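Local coordinates for protein ESSB (Geobacillus thermodenitrificans, PDB 4ANO) that is an integral membrane component of the type VII secretion system, seen here as its cytoplasmic fragment, and probably takes part in protein export, at residues 101-114 and 125-139. Sequence-based numbering, arbitrary orientation. Where two conformers were deposited one is given.
Sequences HSARRLIFIVCPEN and FLHVGVKESLPPDEW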
loop_
_atom_site.group_PDB
_atom_site.type_symbol
_atom_site.label_atom_id
_atom_site.label_comp_id
_atom_site.label_asym_id
_atom_site.label_seq_id
_atom_site.Cartn_x
_atom_site.Cartn_y
_atom_site.Cartn_z
ATOM N N HIS A 101 -0.120 -6.299 13.138
ATOM C CA HIS A 101 -0.281 -7.559 12.373
ATOM C C HIS A 101 -1.746 -8.100 12.430
ATOM O O HIS A 101 -2.518 -7.872 13.404
ATOM C CB HIS A 101 0.635 -8.683 12.885
ATOM C CG HIS A 101 2.113 -8.439 12.750
ATOM N ND1 HIS A 101 3.033 -9.091 13.549
ATOM C CD2 HIS A 101 2.838 -7.672 11.896
ATOM C CE1 HIS A 101 4.257 -8.727 13.203
ATOM N NE2 HIS A 101 4.167 -7.876 12.195
ATOM N N SER A 102 -2.119 -8.798 11.370
ATOM C CA SER A 102 -3.402 -9.535 11.341
ATOM C C SER A 102 -3.324 -10.766 12.216
ATOM O O SER A 102 -2.272 -11.406 12.277
ATOM C CB SER A 102 -3.653 -9.991 9.918
ATOM O OG SER A 102 -4.568 -11.081 9.883
ATOM N N ALA A 103 -4.430 -11.126 12.878
ATOM C CA ALA A 103 -4.480 -12.402 13.650
ATOM C C ALA A 103 -4.936 -13.558 12.758
ATOM O O ALA A 103 -4.868 -14.762 13.142
ATOM C CB ALA A 103 -5.390 -12.281 14.939
ATOM N N ARG A 104 -5.355 -13.198 11.544
ATOM C CA ARG A 104 -5.968 -14.188 10.643
ATOM C C ARG A 104 -5.034 -14.616 9.497
ATOM O O ARG A 104 -5.520 -14.985 8.430
ATOM C CB ARG A 104 -7.308 -13.665 10.079
ATOM C CG ARG A 104 -8.088 -12.790 11.035
ATOM C CD ARG A 104 -9.363 -12.370 10.362
ATOM N NE ARG A 104 -9.167 -11.148 9.583
ATOM C CZ ARG A 104 -9.790 -10.863 8.444
ATOM N NH1 ARG A 104 -10.648 -11.731 7.900
ATOM N NH2 ARG A 104 -9.536 -9.700 7.846
ATOM N N ARG A 105 -3.708 -14.621 9.732
ATOM C CA ARG A 105 -2.726 -15.117 8.751
ATOM C C ARG A 105 -2.467 -14.109 7.581
ATOM O O ARG A 105 -1.655 -14.356 6.710
ATOM C CB ARG A 105 -3.116 -16.505 8.191
ATOM C CG ARG A 105 -2.791 -17.697 9.112
ATOM C CD ARG A 105 -3.161 -19.048 8.475
ATOM N NE ARG A 105 -4.569 -19.096 8.165
ATOM C CZ ARG A 105 -5.102 -19.384 6.973
ATOM N NH1 ARG A 105 -4.342 -19.731 5.963
ATOM N NH2 ARG A 105 -6.417 -19.367 6.826
ATOM N N LEU A 106 -3.159 -12.988 7.562
ATOM C CA LEU A 106 -3.029 -12.043 6.396
ATOM C C LEU A 106 -1.788 -11.156 6.515
ATOM O O LEU A 106 -1.471 -10.692 7.616
ATOM C CB LEU A 106 -4.282 -11.173 6.236
ATOM C CG LEU A 106 -5.529 -11.994 6.032
ATOM C CD1 LEU A 106 -6.706 -10.948 6.055
ATOM C CD2 LEU A 106 -5.483 -12.747 4.717
ATOM N N ILE A 107 -1.032 -10.968 5.442
ATOM C CA ILE A 107 0.210 -10.183 5.479
ATOM C C ILE A 107 0.172 -9.112 4.422
ATOM O O ILE A 107 -0.089 -9.421 3.242
ATOM C CB ILE A 107 1.455 -11.067 5.301
ATOM C CG1 ILE A 107 1.513 -12.122 6.445
ATOM C CG2 ILE A 107 2.739 -10.223 5.224
ATOM C CD1 ILE A 107 2.683 -13.170 6.328
ATOM N N PHE A 108 0.432 -7.860 4.791
ATOM C CA PHE A 108 0.213 -6.753 3.839
ATOM C C PHE A 108 1.479 -6.274 3.129
ATOM O O PHE A 108 2.565 -6.258 3.746
ATOM C CB PHE A 108 -0.513 -5.609 4.561
ATOM C CG PHE A 108 -1.897 -6.018 5.005
ATOM C CD1 PHE A 108 -2.952 -5.937 4.128
ATOM C CD2 PHE A 108 -2.102 -6.589 6.277
ATOM C CE1 PHE A 108 -4.236 -6.357 4.516
ATOM C CE2 PHE A 108 -3.378 -7.043 6.678
ATOM C CZ PHE A 108 -4.438 -6.917 5.804
ATOM N N ILE A 109 1.359 -6.063 1.816
ATOM C CA ILE A 109 2.439 -5.448 0.978
ATOM C C ILE A 109 1.935 -4.089 0.533
ATOM O O ILE A 109 0.851 -3.963 -0.110
ATOM C CB ILE A 109 2.929 -6.341 -0.201
ATOM C CG1 ILE A 109 3.858 -5.552 -1.186
ATOM C CG2 ILE A 109 1.726 -6.988 -1.052
ATOM C CD1 ILE A 109 4.695 -6.547 -2.052
ATOM N N VAL A 110 2.740 -3.035 0.833
ATOM C CA VAL A 110 2.270 -1.674 0.638
ATOM C C VAL A 110 3.043 -1.016 -0.510
ATOM O O VAL A 110 4.280 -0.858 -0.499
ATOM C CB VAL A 110 2.423 -0.831 1.924
ATOM C CG1 VAL A 110 1.998 0.609 1.663
ATOM C CG2 VAL A 110 1.641 -1.497 3.075
ATOM N N CYS A 111 2.329 -0.610 -1.553
ATOM C CA CYS A 111 2.910 0.125 -2.656
ATOM C C CYS A 111 1.744 0.745 -3.438
ATOM O O CYS A 111 0.631 0.270 -3.274
ATOM C CB CYS A 111 3.898 -0.661 -3.489
ATOM S SG CYS A 111 2.992 -2.112 -4.282
ATOM N N PRO A 112 1.993 1.762 -4.267
ATOM C CA PRO A 112 0.889 2.470 -4.932
ATOM C C PRO A 112 0.086 1.551 -5.849
ATOM O O PRO A 112 -1.150 1.709 -5.873
ATOM C CB PRO A 112 1.630 3.592 -5.740
ATOM C CG PRO A 112 2.762 3.933 -4.771
ATOM C CD PRO A 112 3.240 2.560 -4.262
ATOM N N GLU A 113 0.715 0.554 -6.460
ATOM C CA GLU A 113 0.015 -0.333 -7.432
ATOM C C GLU A 113 -0.992 -1.192 -6.675
ATOM O O GLU A 113 -1.952 -1.744 -7.283
ATOM C CB GLU A 113 0.996 -1.286 -8.122
ATOM C CG GLU A 113 0.431 -1.943 -9.343
ATOM C CD GLU A 113 1.385 -2.888 -10.065
ATOM O OE1 GLU A 113 2.464 -3.295 -9.544
ATOM O OE2 GLU A 113 1.001 -3.221 -11.218
ATOM N N ASN A 114 -0.755 -1.376 -5.383
ATOM C CA ASN A 114 -1.585 -2.284 -4.600
ATOM C C ASN A 114 -2.670 -1.628 -3.781
ATOM O O ASN A 114 -3.273 -2.269 -2.925
ATOM C CB ASN A 114 -0.690 -3.136 -3.702
ATOM C CG ASN A 114 -1.337 -4.436 -3.322
ATOM O OD1 ASN A 114 -2.113 -5.048 -4.098
ATOM N ND2 ASN A 114 -1.016 -4.896 -2.102
ATOM N N PHE A 125 -6.283 -2.620 0.214
ATOM C CA PHE A 125 -5.305 -3.353 -0.562
ATOM C C PHE A 125 -5.935 -4.240 -1.564
ATOM O O PHE A 125 -7.000 -4.854 -1.287
ATOM C CB PHE A 125 -4.421 -4.241 0.373
ATOM C CG PHE A 125 -3.622 -3.462 1.294
ATOM C CD1 PHE A 125 -2.455 -2.863 0.849
ATOM C CD2 PHE A 125 -4.022 -3.258 2.585
ATOM C CE1 PHE A 125 -1.683 -2.115 1.680
ATOM C CE2 PHE A 125 -3.294 -2.458 3.432
ATOM C CZ PHE A 125 -2.127 -1.855 2.975
ATOM N N LEU A 126 -5.310 -4.383 -2.712
ATOM C CA LEU A 126 -5.712 -5.262 -3.698
ATOM C C LEU A 126 -5.249 -6.679 -3.404
ATOM O O LEU A 126 -6.067 -7.548 -3.073
ATOM C CB LEU A 126 -5.194 -4.827 -5.080
ATOM C CG LEU A 126 -5.894 -3.519 -5.518
ATOM C CD1 LEU A 126 -5.155 -2.797 -6.572
ATOM C CD2 LEU A 126 -7.327 -3.866 -5.997
ATOM N N HIS A 127 -3.972 -6.910 -3.511
ATOM C CA HIS A 127 -3.396 -8.233 -3.204
ATOM C C HIS A 127 -2.970 -8.308 -1.716
ATOM O O HIS A 127 -2.417 -7.355 -1.196
ATOM C CB HIS A 127 -2.159 -8.494 -4.021
ATOM C CG HIS A 127 -1.460 -9.765 -3.621
ATOM N ND1 HIS A 127 -1.967 -11.014 -3.886
ATOM C CD2 HIS A 127 -0.400 -9.952 -2.821
ATOM C CE1 HIS A 127 -1.212 -11.932 -3.314
ATOM N NE2 HIS A 127 -0.213 -11.316 -2.698
ATOM N N VAL A 128 -3.234 -9.463 -1.074
ATOM C CA VAL A 128 -2.788 -9.662 0.338
ATOM C C VAL A 128 -2.164 -11.039 0.397
ATOM O O VAL A 128 -2.570 -11.947 -0.340
ATOM C CB VAL A 128 -4.036 -9.617 1.209
ATOM C CG1 VAL A 128 -3.671 -9.881 2.598
ATOM C CG2 VAL A 128 -4.693 -8.146 1.176
ATOM N N GLY A 129 -0.994 -11.118 1.102
ATOM C CA GLY A 129 -0.331 -12.448 1.348
ATOM C C GLY A 129 -0.965 -13.238 2.492
ATOM O O GLY A 129 -1.824 -12.771 3.254
ATOM N N VAL A 130 -0.621 -14.533 2.479
ATOM C CA VAL A 130 -1.040 -15.452 3.515
ATOM C C VAL A 130 0.126 -16.100 4.131
ATOM O O VAL A 130 0.987 -16.685 3.472
ATOM C CB VAL A 130 -1.966 -16.551 2.923
ATOM C CG1 VAL A 130 -2.524 -17.461 4.048
ATOM C CG2 VAL A 130 -3.099 -15.855 2.171
ATOM N N LYS A 131 0.210 -15.914 5.447
ATOM C CA LYS A 131 1.365 -16.512 6.161
ATOM C C LYS A 131 1.607 -17.978 5.871
ATOM O O LYS A 131 0.681 -18.802 5.951
ATOM C CB LYS A 131 1.223 -16.205 7.644
ATOM C CG LYS A 131 2.574 -16.446 8.482
ATOM C CD LYS A 131 2.257 -16.287 10.001
ATOM C CE LYS A 131 3.271 -16.984 10.942
ATOM N NZ LYS A 131 4.619 -17.245 10.348
ATOM N N GLU A 132 2.869 -18.284 5.511
ATOM C CA GLU A 132 3.365 -19.664 5.172
ATOM C C GLU A 132 2.641 -20.278 3.934
ATOM O O GLU A 132 2.630 -21.503 3.726
ATOM C CB GLU A 132 3.166 -20.583 6.380
ATOM C CG GLU A 132 4.066 -20.306 7.558
ATOM C CD GLU A 132 4.064 -21.408 8.566
ATOM O OE1 GLU A 132 3.011 -21.645 9.230
ATOM O OE2 GLU A 132 5.156 -22.023 8.709
ATOM N N SER A 133 2.000 -19.433 3.102
ATOM C CA SER A 133 1.243 -19.935 2.011
ATOM C C SER A 133 1.452 -19.164 0.686
ATOM O O SER A 133 1.651 -19.754 -0.350
ATOM C CB SER A 133 -0.257 -19.982 2.338
ATOM O OG SER A 133 -0.572 -20.855 3.415
ATOM N N LEU A 134 1.349 -17.838 0.694
ATOM C CA LEU A 134 1.272 -17.080 -0.545
ATOM C C LEU A 134 1.969 -15.759 -0.281
ATOM O O LEU A 134 1.654 -15.069 0.630
ATOM C CB LEU A 134 -0.228 -16.819 -0.907
ATOM C CG LEU A 134 -0.407 -16.108 -2.238
ATOM C CD1 LEU A 134 -0.203 -17.255 -3.321
ATOM C CD2 LEU A 134 -1.822 -15.569 -2.378
ATOM N N PRO A 135 2.936 -15.416 -1.086
ATOM C CA PRO A 135 3.703 -14.178 -0.777
ATOM C C PRO A 135 2.797 -12.923 -0.791
ATOM O O PRO A 135 1.918 -12.805 -1.613
ATOM C CB PRO A 135 4.709 -14.099 -1.934
ATOM C CG PRO A 135 4.806 -15.519 -2.470
ATOM C CD PRO A 135 3.397 -16.061 -2.325
ATOM N N PRO A 136 3.090 -11.964 0.073
ATOM C CA PRO A 136 4.185 -12.035 1.089
ATOM C C PRO A 136 3.761 -13.023 2.171
ATOM O O PRO A 136 2.661 -12.920 2.755
ATOM C CB PRO A 136 4.268 -10.590 1.613
ATOM C CG PRO A 136 2.849 -10.087 1.415
ATOM C CD PRO A 136 2.455 -10.658 0.050
ATOM N N ASP A 137 4.619 -13.991 2.423
ATOM C CA ASP A 137 4.206 -15.144 3.272
ATOM C C ASP A 137 4.896 -15.229 4.651
ATOM O O ASP A 137 4.746 -16.215 5.357
ATOM C CB ASP A 137 4.422 -16.470 2.466
ATOM C CG ASP A 137 5.891 -16.740 2.112
ATOM O OD1 ASP A 137 6.826 -16.118 2.671
ATOM O OD2 ASP A 137 6.161 -17.554 1.202
ATOM N N GLU A 138 5.630 -14.178 4.980
ATOM C CA GLU A 138 6.255 -14.013 6.283
ATOM C C GLU A 138 6.165 -12.541 6.723
ATOM O O GLU A 138 6.164 -11.592 5.934
ATOM C CB GLU A 138 7.721 -14.475 6.235
ATOM C CG GLU A 138 8.643 -13.428 5.798
ATOM C CD GLU A 138 9.124 -13.532 4.364
ATOM O OE1 GLU A 138 10.214 -14.172 4.223
ATOM O OE2 GLU A 138 8.489 -12.873 3.455
ATOM N N TRP A 139 6.128 -12.335 8.031
ATOM C CA TRP A 139 6.283 -10.966 8.503
ATOM C C TRP A 139 7.693 -10.457 8.311
ATOM O O TRP A 139 8.670 -11.203 8.510
ATOM C CB TRP A 139 6.030 -10.968 10.019
ATOM C CG TRP A 139 4.603 -11.206 10.361
ATOM C CD1 TRP A 139 3.493 -10.626 9.771
ATOM C CD2 TRP A 139 4.121 -12.066 11.394
ATOM N NE1 TRP A 139 2.348 -11.095 10.387
ATOM C CE2 TRP A 139 2.704 -11.986 11.379
ATOM C CE3 TRP A 139 4.751 -12.877 12.361
ATOM C CZ2 TRP A 139 1.896 -12.724 12.291
ATOM C CZ3 TRP A 139 3.948 -13.623 13.265
ATOM C CH2 TRP A 139 2.535 -13.544 13.211
HETATM O O HOH W 1 0.167 -9.126 9.227
HETATM O O HOH W 2 -0.277 -12.275 9.987
HETATM O O HOH W 3 -1.438 -20.633 5.941
HETATM O O HOH W 4 -1.430 -6.112 1.080
#
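The carboxamide of Asn114 bridges three backbone groups. Its OD1 accepts from His127 N at 2.7 Å. Its ND2 donates to His127 O at 3.0 Å and, within 101-114, to Ile109 O. Both ND2 acceptors lie 4° from the amide plane, evidence that amide rotation is fixed. With CG anti to the backbone N (chi1 -156°), the group reaches across to 125-139.

Further along, Ile107 and Gly129 form an antiparallel hydrogen-bonded pair, and Lys131 N donates almost straight to Arg105 O at 2.7 Å. Ile107 CD1 packs against Lys131 CB and the backbone around Glu138, while CG2 meets Pro136 CG at 3.8 Å. Val110 CG2 touches Phe125 CE1 at 3.7 Å.

Near the start of 101-114 the His101 imidazole stacks face to face on the five-membered ring of Trp139, centroids 3.7 Å apart and planes at 4°. Asp141 holds His101 NE2, and a water joins Trp139 NE1 to Leu106 O and Ser102 N.

Helix 84-98 backs Phe125, and helix 141-155 packs on Val110. In this YukC-family cytoplasmic domain, regular pairing is limited to 106-107 with 129-130; beyond it, the Asn114 amide and a water linking Ile109 N to His127 O in effect replace direct Ile109-His127 backbone bonds.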